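Local coordinates for protein diaminopropionate ammonia-lyase (Escherichia coli, PDB 4D9I) that catalyses the pyridoxal phosphate-dependent alpha,beta-elimination of both L- and D-diaminopropionate to pyruvate and ammonia, working as a homodimer, at residues M203-M217 / A235-Y248. Numbering follows the deposited sequence.
Sequences MQGYATLADEAVEQM and AMAGGVLGYLVDVY
Tyr243 lays one face of its ring against the backbone of helix 208-217, with Asp211 N 3.6 Å above the ring plane and offset toward the rim. Its CG stands anti to the backbone N (chi1 174°), which carries the ring out across the neighbouring helix, past Ala210 CB at 3.5 Å from Tyr243 CD1. At the far end the hydroxyl OH lies 2.9 Å from Asp211 OD1, at best a weak and undecided hydrogen bond, the carboxylate plane turned 69° from the ring; the other oxygen, OD2, is held by a salt bridge to Arg33. An alanine in place of Tyr243 takes away the ring, which would probably leave a gap beside Ala210 CB and Val214 CG2 and deprive Asp211 OD1 of its hydroxyl neighbour.

Val214 enters as a knob among Tyr243, Leu244, Val247 and Tyr248: CG2 meets the edge of the Tyr243 ring in its plane, 3.6 Å from CE1, while CG1 reaches tip to tip toward Val247 CG1. Beyond it, Met217 CE comes up to Tyr248 OH.

The two helices, whose axes cross at -38°, flank strand 226-230 in the chain, as expected of the alpha/beta architecture of fold type II PLP enzymes. Helix 235-248 starts at the cofactor, Met236 N donating to the phosphate of the pyridoxal-lysine at position 77. Nearby, the Tyr206 ring turns its edge to the Ala235 carbonyl, and its CD2 sits 3.6 Å from Met236 CA.

Near the start of helix 235-248 the backbones come close at Gly239, whose CA lies 3.7 Å from Met203 O; a CB there would clash with that oxygen. A water donates to both Met203 O and Gly239 O, bridging the two carbonyls. Met203, bent at its last torsion, folds its CE to 3.7 Å from Gly239 N.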
loop_
_atom_site.group_PDB
_atom_site.type_symbol
_atom_site.label_atom_id
_atom_site.label_comp_id
_atom_site.label_asym_id
_atom_site.label_seq_id
_atom_site.Cartn_x
_atom_site.Cartn_y
_atom_site.Cartn_z
ATOM N N MET B 203 -9.264 -15.470 -27.401
ATOM C CA MET B 203 -8.623 -16.375 -26.455
ATOM C C MET B 203 -7.222 -16.751 -26.869
ATOM O O MET B 203 -6.329 -16.883 -26.029
ATOM C CB MET B 203 -9.457 -17.639 -26.280
ATOM C CG MET B 203 -10.704 -17.375 -25.464
ATOM S SD MET B 203 -11.843 -18.753 -25.592
ATOM C CE MET B 203 -10.953 -19.986 -24.630
ATOM N N GLN B 204 -7.026 -16.920 -28.169
ATOM C CA GLN B 204 -5.695 -17.136 -28.698
ATOM C C GLN B 204 -4.809 -15.902 -28.469
ATOM O O GLN B 204 -3.640 -16.031 -28.078
ATOM C CB GLN B 204 -5.773 -17.498 -30.175
ATOM C CG GLN B 204 -6.456 -18.837 -30.425
ATOM C CD GLN B 204 -6.687 -19.143 -31.902
ATOM O OE1 GLN B 204 -6.860 -18.248 -32.712
ATOM N NE2 GLN B 204 -6.706 -20.420 -32.244
ATOM N N GLY B 205 -5.365 -14.711 -28.695
ATOM C CA GLY B 205 -4.619 -13.494 -28.490
ATOM C C GLY B 205 -4.185 -13.364 -27.037
ATOM O O GLY B 205 -3.049 -12.961 -26.751
ATOM N N TYR B 206 -5.079 -13.723 -26.114
ATOM C CA TYR B 206 -4.786 -13.643 -24.667
ATOM C C TYR B 206 -3.549 -14.457 -24.287
ATOM O O TYR B 206 -2.857 -14.146 -23.315
ATOM C CB TYR B 206 -5.947 -14.197 -23.838
ATOM C CG TYR B 206 -7.189 -13.340 -23.747
ATOM C CD1 TYR B 206 -7.170 -11.967 -24.080
ATOM C CD2 TYR B 206 -8.375 -13.893 -23.286
ATOM C CE1 TYR B 206 -8.311 -11.191 -23.957
ATOM C CE2 TYR B 206 -9.520 -13.130 -23.155
ATOM C CZ TYR B 206 -9.486 -11.790 -23.510
ATOM O OH TYR B 206 -10.629 -11.049 -23.378
ATOM N N ALA B 207 -3.289 -15.506 -25.055
ATOM C CA ALA B 207 -2.211 -16.449 -24.725
ATOM C C ALA B 207 -0.807 -15.846 -24.797
ATOM O O ALA B 207 0.159 -16.436 -24.257
ATOM C CB ALA B 207 -2.301 -17.686 -25.610
ATOM N N THR B 208 -0.676 -14.724 -25.496
ATOM C CA THR B 208 0.577 -13.956 -25.517
ATOM C C THR B 208 1.118 -13.708 -24.112
ATOM O O THR B 208 2.318 -13.795 -23.908
ATOM C CB THR B 208 0.416 -12.602 -26.265
ATOM O OG1 THR B 208 0.366 -12.851 -27.671
ATOM C CG2 THR B 208 1.575 -11.656 -26.009
ATOM N N LEU B 209 0.236 -13.391 -23.162
ATOM C CA LEU B 209 0.679 -13.110 -21.785
ATOM C C LEU B 209 1.256 -14.360 -21.151
ATOM O O LEU B 209 2.183 -14.273 -20.352
ATOM C CB LEU B 209 -0.432 -12.484 -20.925
ATOM C CG LEU B 209 -1.562 -13.348 -20.346
ATOM C CD1 LEU B 209 -1.167 -13.918 -18.998
ATOM C CD2 LEU B 209 -2.855 -12.539 -20.231
ATOM N N ALA B 210 0.711 -15.523 -21.512
ATOM C CA ALA B 210 1.224 -16.785 -20.994
ATOM C C ALA B 210 2.559 -17.148 -21.680
ATOM O O ALA B 210 3.514 -17.592 -21.003
ATOM C CB ALA B 210 0.196 -17.897 -21.183
ATOM N N ASP B 211 2.632 -16.952 -23.005
ATOM C CA ASP B 211 3.896 -17.157 -23.745
ATOM C C ASP B 211 5.033 -16.313 -23.136
ATOM O O ASP B 211 6.125 -16.833 -22.854
ATOM C CB ASP B 211 3.737 -16.864 -25.241
ATOM C CG ASP B 211 5.018 -17.145 -26.034
ATOM O OD1 ASP B 211 5.171 -18.280 -26.500
ATOM O OD2 ASP B 211 5.883 -16.252 -26.178
ATOM N N GLU B 212 4.759 -15.028 -22.919
ATOM C CA GLU B 212 5.727 -14.133 -22.277
ATOM C C GLU B 212 6.147 -14.629 -20.902
ATOM O O GLU B 212 7.337 -14.650 -20.594
ATOM C CB GLU B 212 5.169 -12.717 -22.123
ATOM C CG GLU B 212 5.002 -11.938 -23.415
ATOM C CD GLU B 212 4.304 -10.612 -23.183
ATOM O OE1 GLU B 212 4.057 -10.278 -21.982
ATOM O OE2 GLU B 212 4.018 -9.895 -24.186
ATOM N N ALA B 213 5.165 -15.015 -20.087
ATOM C CA ALA B 213 5.423 -15.497 -18.728
ATOM C C ALA B 213 6.287 -16.754 -18.709
ATOM O O ALA B 213 7.154 -16.874 -17.854
ATOM C CB ALA B 213 4.121 -15.715 -17.946
ATOM N N VAL B 214 6.060 -17.672 -19.654
ATOM C CA VAL B 214 6.849 -18.899 -19.719
ATOM C C VAL B 214 8.295 -18.552 -20.070
ATOM O O VAL B 214 9.218 -19.033 -19.429
ATOM C CB VAL B 214 6.272 -19.935 -20.718
ATOM C CG1 VAL B 214 7.248 -21.079 -20.931
ATOM C CG2 VAL B 214 4.973 -20.505 -20.187
ATOM N N GLU B 215 8.471 -17.703 -21.083
ATOM C CA GLU B 215 9.790 -17.186 -21.443
ATOM C C GLU B 215 10.431 -16.534 -20.220
ATOM O O GLU B 215 11.599 -16.744 -19.949
ATOM C CB GLU B 215 9.681 -16.158 -22.573
ATOM C CG GLU B 215 11.031 -15.658 -23.071
ATOM C CD GLU B 215 10.923 -14.512 -24.077
ATOM O OE1 GLU B 215 9.813 -14.003 -24.316
ATOM O OE2 GLU B 215 11.968 -14.105 -24.633
ATOM N N GLN B 216 9.665 -15.723 -19.495
ATOM C CA GLN B 216 10.213 -15.054 -18.315
ATOM C C GLN B 216 10.589 -16.050 -17.213
ATOM O O GLN B 216 11.648 -15.920 -16.605
ATOM C CB GLN B 216 9.258 -13.989 -17.792
ATOM C CG GLN B 216 9.215 -12.737 -18.646
ATOM C CD GLN B 216 7.951 -11.955 -18.431
ATOM O OE1 GLN B 216 6.866 -12.527 -18.387
ATOM N NE2 GLN B 216 8.079 -10.650 -18.269
ATOM N N MET B 217 9.727 -17.035 -16.959
ATOM C CA MET B 217 10.019 -18.078 -15.972
ATOM C C MET B 217 11.255 -18.889 -16.357
ATOM O O MET B 217 12.098 -19.184 -15.504
ATOM C CB MET B 217 8.801 -18.970 -15.711
ATOM C CG MET B 217 7.749 -18.320 -14.810
ATOM S SD MET B 217 6.250 -19.284 -14.456
ATOM C CE MET B 217 5.516 -19.517 -16.069
ATOM N N ALA B 235 -12.874 -16.785 -20.558
ATOM C CA ALA B 235 -12.130 -16.652 -21.826
ATOM C C ALA B 235 -10.629 -16.553 -21.534
ATOM O O ALA B 235 -9.829 -17.269 -22.133
ATOM C CB ALA B 235 -12.630 -15.467 -22.660
ATOM N N MET B 236 -10.252 -15.680 -20.594
ATOM C CA MET B 236 -8.857 -15.595 -20.175
ATOM C C MET B 236 -8.353 -16.937 -19.634
ATOM O O MET B 236 -7.348 -17.454 -20.125
ATOM C CB MET B 236 -8.613 -14.478 -19.147
ATOM C CG MET B 236 -7.125 -14.270 -18.816
ATOM S SD MET B 236 -6.386 -15.434 -17.635
ATOM C CE MET B 236 -7.057 -14.841 -16.091
ATOM N N ALA B 237 -9.032 -17.488 -18.622
ATOM C CA ALA B 237 -8.583 -18.765 -18.020
ATOM C C ALA B 237 -8.467 -19.849 -19.083
ATOM O O ALA B 237 -7.479 -20.578 -19.127
ATOM C CB ALA B 237 -9.517 -19.213 -16.885
ATOM N N GLY B 238 -9.455 -19.949 -19.967
ATOM C CA GLY B 238 -9.426 -20.993 -21.003
ATOM C C GLY B 238 -8.206 -20.840 -21.907
ATOM O O GLY B 238 -7.432 -21.775 -22.094
ATOM N N GLY B 239 -8.028 -19.626 -22.436
ATOM C CA GLY B 239 -6.926 -19.321 -23.351
ATOM C C GLY B 239 -5.565 -19.543 -22.709
ATOM O O GLY B 239 -4.676 -20.176 -23.297
ATOM N N VAL B 240 -5.416 -19.031 -21.491
ATOM C CA VAL B 240 -4.149 -19.106 -20.775
ATOM C C VAL B 240 -3.843 -20.531 -20.255
ATOM O O VAL B 240 -2.722 -21.003 -20.409
ATOM C CB VAL B 240 -4.131 -18.045 -19.663
ATOM C CG1 VAL B 240 -2.964 -18.235 -18.692
ATOM C CG2 VAL B 240 -4.070 -16.649 -20.302
ATOM N N LEU B 241 -4.830 -21.203 -19.658
ATOM C CA LEU B 241 -4.614 -22.572 -19.168
ATOM C C LEU B 241 -4.363 -23.496 -20.355
ATOM O O LEU B 241 -3.565 -24.440 -20.273
ATOM C CB LEU B 241 -5.764 -23.067 -18.267
ATOM C CG LEU B 241 -5.580 -24.467 -17.654
ATOM C CD1 LEU B 241 -4.442 -24.544 -16.629
ATOM C CD2 LEU B 241 -6.864 -25.030 -17.057
ATOM N N GLY B 242 -5.004 -23.196 -21.479
ATOM C CA GLY B 242 -4.795 -23.998 -22.691
ATOM C C GLY B 242 -3.336 -23.957 -23.113
ATOM O O GLY B 242 -2.733 -25.003 -23.372
ATOM N N TYR B 243 -2.765 -22.748 -23.140
ATOM C CA TYR B 243 -1.353 -22.563 -23.496
ATOM C C TYR B 243 -0.437 -23.244 -22.477
ATOM O O TYR B 243 0.447 -23.997 -22.862
ATOM C CB TYR B 243 -0.972 -21.087 -23.614
ATOM C CG TYR B 243 0.525 -20.861 -23.842
ATOM C CD1 TYR B 243 1.419 -20.731 -22.775
ATOM C CD2 TYR B 243 1.048 -20.816 -25.129
ATOM C CE1 TYR B 243 2.783 -20.547 -22.993
ATOM C CE2 TYR B 243 2.405 -20.620 -25.351
ATOM C CZ TYR B 243 3.265 -20.486 -24.281
ATOM O OH TYR B 243 4.605 -20.294 -24.545
ATOM N N LEU B 244 -0.651 -22.956 -21.191
ATOM C CA LEU B 244 0.224 -23.436 -20.117
ATOM C C LEU B 244 0.269 -24.963 -20.049
ATOM O O LEU B 244 1.333 -25.570 -19.865
ATOM C CB LEU B 244 -0.236 -22.883 -18.768
ATOM C CG LEU B 244 -0.004 -21.392 -18.505
ATOM C CD1 LEU B 244 -0.574 -20.966 -17.159
ATOM C CD2 LEU B 244 1.475 -21.031 -18.600
ATOM N N VAL B 245 -0.904 -25.559 -20.217
ATOM C CA VAL B 245 -1.088 -26.991 -20.082
ATOM C C VAL B 245 -0.506 -27.676 -21.320
ATOM O O VAL B 245 -0.056 -28.814 -21.248
ATOM C CB VAL B 245 -2.583 -27.263 -19.792
ATOM C CG1 VAL B 245 -3.234 -28.229 -20.755
ATOM C CG2 VAL B 245 -2.823 -27.550 -18.320
ATOM N N ASP B 246 -0.451 -26.946 -22.436
ATOM C CA ASP B 246 0.293 -27.411 -23.607
ATOM C C ASP B 246 1.802 -27.425 -23.351
ATOM O O ASP B 246 2.489 -28.350 -23.783
ATOM C CB ASP B 246 -0.037 -26.578 -24.859
ATOM C CG ASP B 246 0.505 -27.202 -26.141
ATOM O OD1 ASP B 246 0.285 -28.410 -26.378
ATOM O OD2 ASP B 246 1.151 -26.475 -26.924
ATOM N N VAL B 247 2.298 -26.396 -22.662
ATOM C CA VAL B 247 3.705 -26.276 -22.278
ATOM C C VAL B 247 4.076 -27.260 -21.167
ATOM O O VAL B 247 5.104 -27.932 -21.256
ATOM C CB VAL B 247 4.032 -24.840 -21.793
ATOM C CG1 VAL B 247 5.416 -24.758 -21.151
ATOM C CG2 VAL B 247 3.919 -23.842 -22.940
ATOM N N TYR B 248 3.231 -27.362 -20.139
ATOM C CA TYR B 248 3.602 -28.050 -18.901
ATOM C C TYR B 248 2.952 -29.399 -18.605
ATOM O O TYR B 248 3.390 -30.106 -17.678
ATOM C CB TYR B 248 3.377 -27.118 -17.706
ATOM C CG TYR B 248 4.269 -25.908 -17.679
ATOM C CD1 TYR B 248 5.647 -26.040 -17.517
ATOM C CD2 TYR B 248 3.731 -24.618 -17.803
ATOM C CE1 TYR B 248 6.465 -24.925 -17.477
ATOM C CE2 TYR B 248 4.540 -23.494 -17.759
ATOM C CZ TYR B 248 5.903 -23.657 -17.595
ATOM O OH TYR B 248 6.706 -22.549 -17.555
HETATM O O HOH W 1 -5.045 -19.451 -26.076
#